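Local structure of ofchtiv-allosamidin (Ostrinia furnacalis, 6JMB) at residues I140-F143 and S144-L147; L146-E149 and L150-F154. The protein probably hydrolyses the beta-1,4 linkages of chitin as a family 18 glycosidase, and binds the inhibitor allosamidin in its active-site cleft. All coordinates share one frame; numbering follows the deposited sequence.

Contact 1 (I140-F143 and S144-L147); sequences IEQF and STLL
E141 and T145, one helical turn apart, lie side by side pointing the same way, and a single water joins them. It donates to E141 OE2 at 2.9 Å and to Q142 OE1 at 2.8 Å, and accepts from T145 OG1 at 2.7 Å, so two acceptors and a hydroxyl share one bridge. Q142 NE2 has its own, weak bond to D138 one turn earlier. A second water donates to I140 O (2.9 Å) and hydrogen-bonds S144 OG (2.8 Å), which is also hydrogen-bonded to S180 OG of helix 178-184. Behind these links run the i to i+4 bonds of helix 138-154, which follows strand 120-124 and leads to strand 160-165 in the TIM barrel of this glycosidase family: T145 N to E141 O, L146 N to Q142 O and L147 N to F143 O. On the buried side F143 touches V163 and V181; the anti placement of its CG (chi1 -177°) sets the ring beside the carbonyl carbon, where L147 CD1 of the next turn lies over one face, a CH-pi contact 4.1 Å from the centroid. An alanine here would probably leave L147 CD1 without its ring face and open a gap toward V163. V181 also touches S144 and L147.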
# COMPACT_ATOMS: atom_id res chain seq x y z
N ILE A 140 21.08 -2.01 3.10
CA ILE A 140 20.76 -0.58 3.00
C ILE A 140 21.53 0.05 1.86
O ILE A 140 20.98 0.80 1.04
CB ILE A 140 21.03 0.13 4.34
CG1 ILE A 140 20.24 -0.51 5.48
CG2 ILE A 140 20.70 1.62 4.23
CD1 ILE A 140 20.64 -0.01 6.87
N GLU A 141 22.83 -0.25 1.78
CA GLU A 141 23.64 0.25 0.67
C GLU A 141 23.21 -0.37 -0.65
O GLU A 141 23.03 0.33 -1.65
CB GLU A 141 25.13 -0.01 0.92
CG GLU A 141 25.97 0.29 -0.31
CD GLU A 141 27.41 -0.19 -0.19
OE1 GLU A 141 27.84 -0.57 0.91
OE2 GLU A 141 28.11 -0.17 -1.23
N GLN A 142 23.03 -1.70 -0.66
CA GLN A 142 22.79 -2.39 -1.92
C GLN A 142 21.45 -2.00 -2.52
O GLN A 142 21.32 -1.97 -3.75
CB GLN A 142 22.90 -3.90 -1.74
CG GLN A 142 24.23 -4.39 -1.16
CD GLN A 142 25.44 -3.83 -1.87
OE1 GLN A 142 25.44 -3.65 -3.09
NE2 GLN A 142 26.50 -3.55 -1.11
N PHE A 143 20.46 -1.70 -1.68
CA PHE A 143 19.18 -1.19 -2.18
C PHE A 143 19.39 0.10 -2.98
O PHE A 143 18.87 0.24 -4.09
CB PHE A 143 18.24 -0.96 -1.00
CG PHE A 143 16.86 -0.50 -1.39
CD1 PHE A 143 16.05 -1.25 -2.24
CD2 PHE A 143 16.35 0.67 -0.85
CE1 PHE A 143 14.76 -0.82 -2.56
CE2 PHE A 143 15.07 1.11 -1.18
CZ PHE A 143 14.28 0.36 -2.02
N SER A 144 20.17 1.03 -2.43
CA SER A 144 20.41 2.28 -3.15
C SER A 144 21.23 2.06 -4.41
O SER A 144 20.98 2.70 -5.43
CB SER A 144 21.07 3.30 -2.22
OG SER A 144 20.11 3.79 -1.29
N THR A 145 22.21 1.14 -4.37
CA THR A 145 22.96 0.83 -5.58
C THR A 145 22.05 0.25 -6.65
O THR A 145 22.14 0.62 -7.83
CB THR A 145 24.10 -0.13 -5.26
OG1 THR A 145 24.97 0.49 -4.30
CG2 THR A 145 24.90 -0.48 -6.51
N LEU A 146 21.15 -0.65 -6.25
CA LEU A 146 20.20 -1.24 -7.20
C LEU A 146 19.35 -0.16 -7.87
O LEU A 146 19.16 -0.17 -9.09
CB LEU A 146 19.32 -2.24 -6.47
CG LEU A 146 18.18 -2.85 -7.28
CD1 LEU A 146 18.72 -3.72 -8.41
CD2 LEU A 146 17.25 -3.65 -6.38
N LEU A 147 18.84 0.79 -7.07
CA LEU A 147 18.02 1.85 -7.65
C LEU A 147 18.82 2.72 -8.60
O LEU A 147 18.33 3.11 -9.67
CB LEU A 147 17.41 2.70 -6.53
CG LEU A 147 16.42 1.99 -5.61
CD1 LEU A 147 16.02 2.91 -4.46
CD2 LEU A 147 15.20 1.50 -6.38
O HOH W 1 18.86 2.74 1.00
O HOH W 2 26.91 -1.31 -3.64

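Contact 2 (L146-E149 and L150-F154); sequences LLKE and LREEF
L146 and L150 meet obliquely on the buried side of the helix, L150 CD1 lying 3.8 Å from L146 CG and 4.0 Å from L146 CD1. The same methyl also approaches L146 O, because CG of L150 stands anti to its carbonyl carbon (chi1 -79°) and the branch leans back over the preceding turn.

The backbone is joined by four successive i to i+4 bonds: L150 N to L146 O and R151 N to L147 O are 2.9 Å, E152 N to K148 O 3.0 Å and E153 N to E149 O 3.2 Å. F154 N then continues the alpha-helical pattern to L150 O.

K148 and E152 lie on the exposed side. K148 is fully extended and crosses E152, whose carboxylate OE2 lies 3.5 Å from K148 CE; K148 NZ stays 4.5 Å from E152 OE2, beyond a salt bridge, so any attraction is probably modest. E149 OE1 instead forms a salt bridge with R102 NE of helix 99-116. R151, bent at chi2 and chi3, turns its guanidinium away from the preceding turn to salt bridges with D155 and D186, while its NE bonds to Y184 O.

In the barrel wall, helix 99-116 flanks this turn through I106, which touches E149, L150 and E153; helix 178-184 meets L147 and K148, and strands 120-124 and 160-165 lie beneath L150 through L121 and L161.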
# COMPACT_ATOMS: atom_id res chain seq x y z
N LEU A 146 21.15 -0.65 -6.25
CA LEU A 146 20.20 -1.24 -7.20
C LEU A 146 19.35 -0.16 -7.87
O LEU A 146 19.16 -0.17 -9.09
CB LEU A 146 19.32 -2.24 -6.47
CG LEU A 146 18.18 -2.85 -7.28
CD1 LEU A 146 18.72 -3.72 -8.41
CD2 LEU A 146 17.25 -3.65 -6.38
N LEU A 147 18.84 0.79 -7.07
CA LEU A 147 18.02 1.85 -7.65
C LEU A 147 18.82 2.72 -8.60
O LEU A 147 18.33 3.11 -9.67
CB LEU A 147 17.41 2.70 -6.53
CG LEU A 147 16.42 1.99 -5.61
CD1 LEU A 147 16.02 2.91 -4.46
CD2 LEU A 147 15.20 1.50 -6.38
N LYS A 148 20.07 3.05 -8.24
CA LYS A 148 20.93 3.83 -9.13
C LYS A 148 21.10 3.14 -10.47
O LYS A 148 20.99 3.76 -11.53
CB LYS A 148 22.28 4.04 -8.46
CG LYS A 148 23.30 4.76 -9.32
CD LYS A 148 24.65 4.83 -8.62
CE LYS A 148 25.67 5.59 -9.45
NZ LYS A 148 27.05 5.43 -8.90
N GLU A 149 21.36 1.83 -10.44
CA GLU A 149 21.63 1.09 -11.67
C GLU A 149 20.36 0.90 -12.50
O GLU A 149 20.40 0.95 -13.73
CB GLU A 149 22.32 -0.23 -11.34
CG GLU A 149 23.71 -0.02 -10.72
CD GLU A 149 24.41 -1.30 -10.32
OE1 GLU A 149 23.80 -2.37 -10.45
OE2 GLU A 149 25.58 -1.22 -9.87
N LEU A 150 19.22 0.69 -11.84
CA LEU A 150 17.95 0.66 -12.56
C LEU A 150 17.68 1.98 -13.26
O LEU A 150 17.30 2.01 -14.43
CB LEU A 150 16.80 0.33 -11.59
CG LEU A 150 16.63 -1.14 -11.21
CD1 LEU A 150 15.88 -1.27 -9.89
CD2 LEU A 150 15.91 -1.93 -12.31
N ARG A 151 17.89 3.09 -12.55
CA ARG A 151 17.66 4.40 -13.15
C ARG A 151 18.53 4.61 -14.38
O ARG A 151 18.06 5.08 -15.42
CB ARG A 151 17.90 5.50 -12.12
CG ARG A 151 17.99 6.91 -12.71
CD ARG A 151 16.72 7.28 -13.46
NE ARG A 151 15.56 7.25 -12.59
CZ ARG A 151 14.31 7.44 -12.98
NH1 ARG A 151 14.04 7.68 -14.26
NH2 ARG A 151 13.32 7.40 -12.10
N GLU A 152 19.82 4.26 -14.27
CA GLU A 152 20.73 4.45 -15.39
C GLU A 152 20.26 3.71 -16.64
O GLU A 152 20.31 4.25 -17.75
CB GLU A 152 22.14 4.00 -14.99
CG GLU A 152 22.86 5.02 -14.13
CD GLU A 152 24.13 4.48 -13.51
OE1 GLU A 152 24.39 3.26 -13.63
OE2 GLU A 152 24.87 5.28 -12.89
N GLU A 153 19.77 2.48 -16.47
CA GLU A 153 19.29 1.73 -17.63
C GLU A 153 17.93 2.24 -18.09
O GLU A 153 17.69 2.38 -19.30
CB GLU A 153 19.20 0.25 -17.29
CG GLU A 153 18.78 -0.62 -18.46
CD GLU A 153 19.81 -0.64 -19.57
OE1 GLU A 153 21.00 -0.42 -19.28
OE2 GLU A 153 19.43 -0.89 -20.73
N PHE A 154 17.02 2.50 -17.15
CA PHE A 154 15.66 2.88 -17.53
C PHE A 154 15.62 4.21 -18.27
O PHE A 154 14.72 4.44 -19.08
CB PHE A 154 14.77 2.95 -16.29
CG PHE A 154 14.23 1.62 -15.83
CD1 PHE A 154 14.85 0.43 -16.17
CD2 PHE A 154 13.09 1.58 -15.04
CE1 PHE A 154 14.34 -0.79 -15.73
CE2 PHE A 154 12.58 0.37 -14.60
CZ PHE A 154 13.20 -0.82 -14.94

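In the fold
Both contacts belong to helix 138-154, contact 1 first along the chain and contact 2 after it; their centres are 10 Å apart and they share L146 and L147. The helix connects parallel strands 120-124 and 160-165, a beta-alpha-beta unit of the family 18 TIM barrel, and packs outside the strands between helices 99-116 and 178-184. R102 touches the Q142 and T145 side chains of contact 1 and makes a salt bridge with E149 of contact 2, while V163 and L161 of strand 160-165 pack against the helix's buried side chains. The side chains of F143 and L147 are about 11 and 13 Å from bound allosamizoline, so neither contact takes part in the pocket; both belong to the helical layer outside the barrel strands.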